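Local atomic coordinates of histone-lysine N-methyltransferase family member SUVH9 (Arabidopsis thaliana, PDB entry 4NJ5), a protein that acts in gene silencing and may bind methylated DNA and recruit RNA polymerase V to chromatin, but lacks histone methyltransferase activity of its own. Residues G301-E315 against C340-N352. Numbering follows the deposited sequence.
Sequences GCDCVNGCGSGCLCE and CGSACQCPPSCRN. With ZN (zinc ion), chain B; ZN (zinc ion), chain C; ZN (zinc ion), chain D.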
ATOM      1  N   GLY A 301      11.645  30.536   7.790  1.00 47.04           N
ATOM      2  CA  GLY A 301      10.648  29.765   7.076  1.00 40.25           C
ATOM      3  C   GLY A 301      10.485  30.253   5.653  1.00 36.21           C
ATOM      4  O   GLY A 301      10.938  31.349   5.311  1.00 30.08           O
ATOM      5  N   CYS A 302       9.846  29.444   4.815  1.00 28.66           N
ATOM      6  CA  CYS A 302       9.558  29.878   3.456  1.00 27.92           C
ATOM      7  C   CYS A 302       8.351  30.817   3.444  1.00 28.96           C
ATOM      8  O   CYS A 302       7.647  30.956   4.449  1.00 28.06           O
ATOM      9  CB  CYS A 302       9.331  28.683   2.530  1.00 25.83           C
ATOM     10  SG  CYS A 302       7.862  27.732   2.915  1.00 25.17           S
ATOM     11  N   ASP A 303       8.122  31.457   2.301  1.00 30.50           N
ATOM     12  CA  ASP A 303       7.063  32.454   2.165  1.00 30.56           C
ATOM     13  C   ASP A 303       5.990  32.022   1.165  1.00 29.55           C
ATOM     14  O   ASP A 303       5.439  32.851   0.441  1.00 30.72           O
ATOM     15  CB  ASP A 303       7.665  33.795   1.738  1.00 34.95           C
ATOM     16  CG  ASP A 303       8.454  33.699   0.440  1.00 34.22           C
ATOM     17  OD1 ASP A 303       8.599  32.580  -0.096  1.00 30.48           O
ATOM     18  OD2 ASP A 303       8.941  34.743  -0.041  1.00 35.88           O
ATOM     19  N   CYS A 304       5.699  30.724   1.135  1.00 32.47           N
ATOM     20  CA  CYS A 304       4.770  30.159   0.156  1.00 32.26           C
ATOM     21  C   CYS A 304       3.323  30.238   0.618  1.00 29.99           C
ATOM     22  O   CYS A 304       2.714  29.222   0.949  1.00 27.23           O
ATOM     23  CB  CYS A 304       5.136  28.704  -0.147  1.00 26.07           C
ATOM     24  SG  CYS A 304       6.790  28.510  -0.807  1.00 25.96           S
ATOM     25  N   VAL A 305       2.770  31.446   0.604  1.00 34.61           N
ATOM     26  CA  VAL A 305       1.444  31.706   1.158  1.00 39.01           C
ATOM     27  C   VAL A 305       0.311  30.903   0.508  1.00 40.64           C
ATOM     28  O   VAL A 305      -0.799  30.859   1.038  1.00 41.13           O
ATOM     29  CB  VAL A 305       1.113  33.205   1.104  1.00 45.97           C
ATOM     30  CG1 VAL A 305       2.147  33.993   1.893  1.00 45.45           C
ATOM     31  CG2 VAL A 305       1.066  33.681  -0.339  1.00 47.10           C
ATOM     32  N   ASN A 306       0.590  30.271  -0.628  1.00 37.49           N
ATOM     33  CA  ASN A 306      -0.381  29.380  -1.262  1.00 37.39           C
ATOM     34  C   ASN A 306       0.036  27.913  -1.256  1.00 32.72           C
ATOM     35  O   ASN A 306      -0.518  27.102  -2.004  1.00 27.82           O
ATOM     36  CB  ASN A 306      -0.676  29.819  -2.696  1.00 50.92           C
ATOM     37  CG  ASN A 306      -1.817  30.805  -2.778  1.00 57.85           C
ATOM     38  OD1 ASN A 306      -2.954  30.481  -2.439  1.00 61.73           O
ATOM     39  ND2 ASN A 306      -1.523  32.013  -3.240  1.00 59.81           N
ATOM     40  N   GLY A 307       1.007  27.575  -0.412  1.00 29.39           N
ATOM     41  CA  GLY A 307       1.527  26.221  -0.354  1.00 28.58           C
ATOM     42  C   GLY A 307       2.847  26.102  -1.093  1.00 28.41           C
ATOM     43  O   GLY A 307       3.061  26.778  -2.100  1.00 24.85           O
ATOM     44  N   CYS A 308       3.740  25.251  -0.593  1.00 23.00           N
ATOM     45  CA  CYS A 308       5.038  25.069  -1.236  1.00 26.54           C
ATOM     46  C   CYS A 308       4.890  24.484  -2.630  1.00 22.77           C
ATOM     47  O   CYS A 308       4.233  23.465  -2.820  1.00 22.06           O
ATOM     48  CB  CYS A 308       5.961  24.180  -0.396  1.00 28.75           C
ATOM     49  SG  CYS A 308       6.637  24.977   1.075  1.00 25.26           S
ATOM     50  N   GLY A 309       5.499  25.149  -3.601  1.00 23.62           N
ATOM     51  CA  GLY A 309       5.577  24.640  -4.955  1.00 23.70           C
ATOM     52  C   GLY A 309       7.017  24.298  -5.280  1.00 23.94           C
ATOM     53  O   GLY A 309       7.550  23.306  -4.786  1.00 22.76           O
ATOM     54  N   SER A 310       7.655  25.131  -6.099  1.00 31.68           N
ATOM     55  CA  SER A 310       9.043  24.915  -6.497  1.00 34.88           C
ATOM     56  C   SER A 310       9.892  26.166  -6.299  1.00 36.18           C
ATOM     57  O   SER A 310       9.413  27.286  -6.472  1.00 39.54           O
ATOM     58  CB  SER A 310       9.118  24.487  -7.965  1.00 47.41           C
ATOM     59  OG  SER A 310       8.719  23.139  -8.136  1.00 51.40           O
ATOM     60  N   GLY A 311      11.154  25.969  -5.935  1.00 37.09           N
ATOM     61  CA  GLY A 311      12.110  27.059  -5.866  1.00 36.82           C
ATOM     62  C   GLY A 311      12.076  27.899  -4.603  1.00 37.42           C
ATOM     63  O   GLY A 311      12.619  29.004  -4.578  1.00 42.31           O
ATOM     64  N   CYS A 312      11.445  27.392  -3.549  1.00 26.51           N
ATOM     65  CA  CYS A 312      11.431  28.120  -2.285  1.00 26.75           C
ATOM     66  C   CYS A 312      12.585  27.689  -1.381  1.00 26.48           C
ATOM     67  O   CYS A 312      13.322  26.753  -1.697  1.00 26.04           O
ATOM     68  CB  CYS A 312      10.091  27.956  -1.567  1.00 26.02           C
ATOM     69  SG  CYS A 312       9.966  26.515  -0.486  1.00 26.15           S
ATOM     70  N   LEU A 313      12.733  28.390  -0.260  1.00 38.45           N
ATOM     71  CA  LEU A 313      13.814  28.147   0.692  1.00 36.74           C
ATOM     72  C   LEU A 313      13.777  26.732   1.265  1.00 36.00           C
ATOM     73  O   LEU A 313      14.810  26.061   1.358  1.00 25.41           O
ATOM     74  CB  LEU A 313      13.752  29.176   1.825  1.00 39.86           C
ATOM     75  CG  LEU A 313      14.207  28.743   3.224  1.00 43.37           C
ATOM     76  CD1 LEU A 313      15.720  28.611   3.305  1.00 47.19           C
ATOM     77  CD2 LEU A 313      13.690  29.705   4.284  1.00 45.05           C
ATOM     78  N   CYS A 314      12.586  26.282   1.646  1.00 24.56           N
ATOM     79  CA  CYS A 314      12.427  24.952   2.217  1.00 23.31           C
ATOM     80  C   CYS A 314      12.791  23.845   1.235  1.00 22.80           C
ATOM     81  O   CYS A 314      13.251  22.774   1.641  1.00 22.15           O
ATOM     82  CB  CYS A 314      11.013  24.769   2.762  1.00 22.63           C
ATOM     83  SG  CYS A 314      10.716  25.727   4.262  1.00 23.22           S
ATOM     84  N   GLU A 315      12.603  24.098  -0.057  1.00 23.17           N
ATOM     85  CA  GLU A 315      13.075  23.150  -1.063  1.00 29.80           C
ATOM     86  C   GLU A 315      14.601  23.094  -1.073  1.00 29.43           C
ATOM     87  O   GLU A 315      15.193  22.026  -1.186  1.00 23.82           O
ATOM     88  CB  GLU A 315      12.538  23.500  -2.452  1.00 29.13           C
ATOM     89  CG  GLU A 315      13.076  22.590  -3.543  1.00 28.43           C
ATOM     90  CD  GLU A 315      12.331  22.717  -4.857  1.00 32.09           C
ATOM     91  OE1 GLU A 315      11.430  21.887  -5.111  1.00 32.52           O
ATOM     92  OE2 GLU A 315      12.653  23.636  -5.641  1.00 32.81           O
ATOM     93  N   CYS A 340       7.905  22.100   6.635  1.00 26.55           N
ATOM     94  CA  CYS A 340       7.635  23.479   7.011  1.00 23.54           C
ATOM     95  C   CYS A 340       7.183  23.550   8.461  1.00 25.02           C
ATOM     96  O   CYS A 340       6.513  22.645   8.955  1.00 20.47           O
ATOM     97  CB  CYS A 340       6.577  24.084   6.099  1.00 21.30           C
ATOM     98  SG  CYS A 340       7.069  24.128   4.372  1.00 23.58           S
ATOM     99  N   GLY A 341       7.559  24.628   9.141  1.00 34.01           N
ATOM    100  CA  GLY A 341       7.171  24.833  10.525  1.00 35.18           C
ATOM    101  C   GLY A 341       6.476  26.164  10.741  1.00 36.78           C
ATOM    102  O   GLY A 341       5.984  26.779   9.791  1.00 24.22           O
ATOM    103  N   SER A 342       6.447  26.615  11.993  1.00 31.45           N
ATOM    104  CA  SER A 342       5.750  27.845  12.348  1.00 31.02           C
ATOM    105  C   SER A 342       6.376  29.076  11.697  1.00 33.00           C
ATOM    106  O   SER A 342       5.703  30.084  11.489  1.00 36.65           O
ATOM    107  CB  SER A 342       5.689  28.014  13.870  1.00 32.85           C
ATOM    108  OG  SER A 342       6.985  28.015  14.443  1.00 34.62           O
ATOM    109  N   ALA A 343       7.661  28.991  11.371  1.00 38.12           N
ATOM    110  CA  ALA A 343       8.337  30.096  10.702  1.00 40.23           C
ATOM    111  C   ALA A 343       7.908  30.217   9.236  1.00 38.50           C
ATOM    112  O   ALA A 343       8.079  31.266   8.616  1.00 39.52           O
ATOM    113  CB  ALA A 343       9.850  29.953  10.817  1.00 27.89           C
ATOM    114  N   CYS A 344       7.343  29.146   8.685  1.00 28.17           N
ATOM    115  CA  CYS A 344       6.862  29.178   7.306  1.00 30.14           C
ATOM    116  C   CYS A 344       5.481  29.818   7.194  1.00 32.72           C
ATOM    117  O   CYS A 344       4.664  29.733   8.112  1.00 37.00           O
ATOM    118  CB  CYS A 344       6.857  27.776   6.697  1.00 29.39           C
ATOM    119  SG  CYS A 344       8.495  27.025   6.634  1.00 24.04           S
ATOM    120  N   GLN A 345       5.230  30.463   6.060  1.00 33.18           N
ATOM    121  CA  GLN A 345       3.992  31.201   5.854  1.00 30.40           C
ATOM    122  C   GLN A 345       2.988  30.418   5.019  1.00 31.16           C
ATOM    123  O   GLN A 345       1.914  30.922   4.689  1.00 31.08           O
ATOM    124  CB  GLN A 345       4.288  32.558   5.217  1.00 30.69           C
ATOM    125  CG  GLN A 345       5.063  33.491   6.131  1.00 33.05           C
ATOM    126  CD  GLN A 345       5.576  34.722   5.415  1.00 38.74           C
ATOM    127  OE1 GLN A 345       6.444  34.630   4.550  1.00 42.19           O
ATOM    128  NE2 GLN A 345       5.040  35.884   5.773  1.00 39.79           N
ATOM    129  N   CYS A 346       3.339  29.184   4.675  1.00 32.77           N
ATOM    130  CA  CYS A 346       2.406  28.306   3.991  1.00 32.40           C
ATOM    131  C   CYS A 346       1.327  27.841   4.966  1.00 33.32           C
ATOM    132  O   CYS A 346       1.578  27.734   6.167  1.00 31.53           O
ATOM    133  CB  CYS A 346       3.136  27.111   3.363  1.00 27.07           C
ATOM    134  SG  CYS A 346       4.257  26.240   4.475  1.00 23.31           S
ATOM    135  N   PRO A 347       0.113  27.590   4.452  1.00 28.33           N
ATOM    136  CA  PRO A 347      -1.018  27.103   5.249  1.00 28.45           C
ATOM    137  C   PRO A 347      -0.848  25.626   5.608  1.00 27.02           C
ATOM    138  O   PRO A 347       0.078  24.992   5.105  1.00 25.09           O
ATOM    139  CB  PRO A 347      -2.204  27.291   4.299  1.00 33.18           C
ATOM    140  CG  PRO A 347      -1.611  27.165   2.945  1.00 31.18           C
ATOM    141  CD  PRO A 347      -0.265  27.817   3.045  1.00 29.70           C
ATOM    142  N   PRO A 348      -1.712  25.090   6.487  1.00 35.04           N
ATOM    143  CA  PRO A 348      -1.676  23.668   6.848  1.00 35.57           C
ATOM    144  C   PRO A 348      -1.805  22.718   5.657  1.00 39.21           C
ATOM    145  O   PRO A 348      -1.343  21.580   5.737  1.00 40.68           O
ATOM    146  CB  PRO A 348      -2.888  23.518   7.766  1.00 26.37           C
ATOM    147  CG  PRO A 348      -2.993  24.838   8.429  1.00 29.55           C
ATOM    148  CD  PRO A 348      -2.606  25.851   7.382  1.00 29.44           C
ATOM    149  N   SER A 349      -2.416  23.178   4.570  1.00 35.96           N
ATOM    150  CA  SER A 349      -2.630  22.325   3.403  1.00 33.67           C
ATOM    151  C   SER A 349      -1.374  22.141   2.550  1.00 36.00           C
ATOM    152  O   SER A 349      -1.387  21.378   1.585  1.00 40.09           O
ATOM    153  CB  SER A 349      -3.754  22.884   2.531  1.00 23.25           C
ATOM    154  OG  SER A 349      -3.322  24.044   1.842  1.00 24.04           O
ATOM    155  N   CYS A 350      -0.298  22.844   2.894  1.00 26.27           N
ATOM    156  CA  CYS A 350       0.956  22.726   2.152  1.00 26.58           C
ATOM    157  C   CYS A 350       1.467  21.284   2.096  1.00 24.82           C
ATOM    158  O   CYS A 350       1.422  20.559   3.090  1.00 19.33           O
ATOM    159  CB  CYS A 350       2.033  23.622   2.761  1.00 25.97           C
ATOM    160  SG  CYS A 350       3.677  23.302   2.091  1.00 20.97           S
ATOM    161  N   ARG A 351       1.962  20.881   0.930  1.00 19.87           N
ATOM    162  CA  ARG A 351       2.437  19.511   0.729  1.00 20.07           C
ATOM    163  C   ARG A 351       3.674  19.170   1.563  1.00 18.23           C
ATOM    164  O   ARG A 351       4.048  18.005   1.674  1.00 17.56           O
ATOM    165  CB  ARG A 351       2.727  19.249  -0.751  1.00 23.43           C
ATOM    166  CG  ARG A 351       3.975  19.946  -1.278  1.00 23.26           C
ATOM    167  CD  ARG A 351       4.248  19.556  -2.722  1.00 23.44           C
ATOM    168  NE  ARG A 351       5.247  20.418  -3.347  1.00 22.87           N
ATOM    169  CZ  ARG A 351       6.359  19.979  -3.925  1.00 22.71           C
ATOM    170  NH1 ARG A 351       6.624  18.681  -3.964  1.00 19.49           N
ATOM    171  NH2 ARG A 351       7.211  20.839  -4.466  1.00 24.55           N
ATOM    172  N   ASN A 352       4.314  20.178   2.142  1.00 24.99           N
ATOM    173  CA  ASN A 352       5.506  19.930   2.942  1.00 23.07           C
ATOM    174  C   ASN A 352       5.205  19.900   4.441  1.00 23.25           C
ATOM    175  O   ASN A 352       6.049  20.254   5.267  1.00 26.38           O
ATOM    176  CB  ASN A 352       6.603  20.952   2.624  1.00 19.13           C
ATOM    177  CG  ASN A 352       7.985  20.455   3.004  1.00 22.91           C
ATOM    178  OD1 ASN A 352       8.245  19.249   3.000  1.00 19.07           O
ATOM    179  ND2 ASN A 352       8.873  21.380   3.354  1.00 19.61           N
TER
HETATM  180 ZN    ZN B 801       8.447  26.050   4.407  1.00 32.13          ZN
HETATM  181 ZN    ZN C 802       5.285  24.827   2.925  0.90 28.62          ZN
HETATM  182 ZN    ZN D 803       7.775  26.888   0.505  1.00 36.20          ZN
HETATM  183  O   HOH W   1      -1.651  24.550  -0.088  1.00 39.40           O
HETATM  184  O   HOH W   2       2.019  22.607  -1.390  1.00 31.28           O
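C302, C308 and C340 each bridge two zinc ions through SG, tying residues 301-315 to 340-352 in the triangular Zn3Cys9 cluster of the pre-SET domain. C314 and C344 complete one site and C346 and C350 another, so both of these zincs are shared between the segments; the third takes all four sulfurs from residues 301-315, with C304 and C312 beside the two bridging ones. C302 SG sits 2.3 Å from the zinc it shares with C314, C340 and C344 and 2.6 Å from the zinc it shares with C304, C308 and C312.

Backbone amides form the second shell. C302 N donates to C344 SG, and C308 N reaches C350 SG at 3.3 Å; C350 SG also accepts from N352 N, so two N-H groups grip this thiolate and would probably temper its charge. Q345 N returns a 2.9 Å bond to C302 O.

Further out, R351 stretches from CG to NE alongside the 308-309 backbone. NE meets C308 O from above that carbonyl's plane, whereas NH2 hydrogen-bonds G309 O, modelled unusually short and of doubtful exact length; both oxygens lie at the guanidinium edge, and NH1 bonds Y324 O. A leucine here would probably leave these carbonyls without their side-chain donors and the C308-G309 backbone less firmly held. One water also joins the segments, donating a hydrogen bond to C308 O at 2.8 Å and accepting one from R351 N at 2.9 Å.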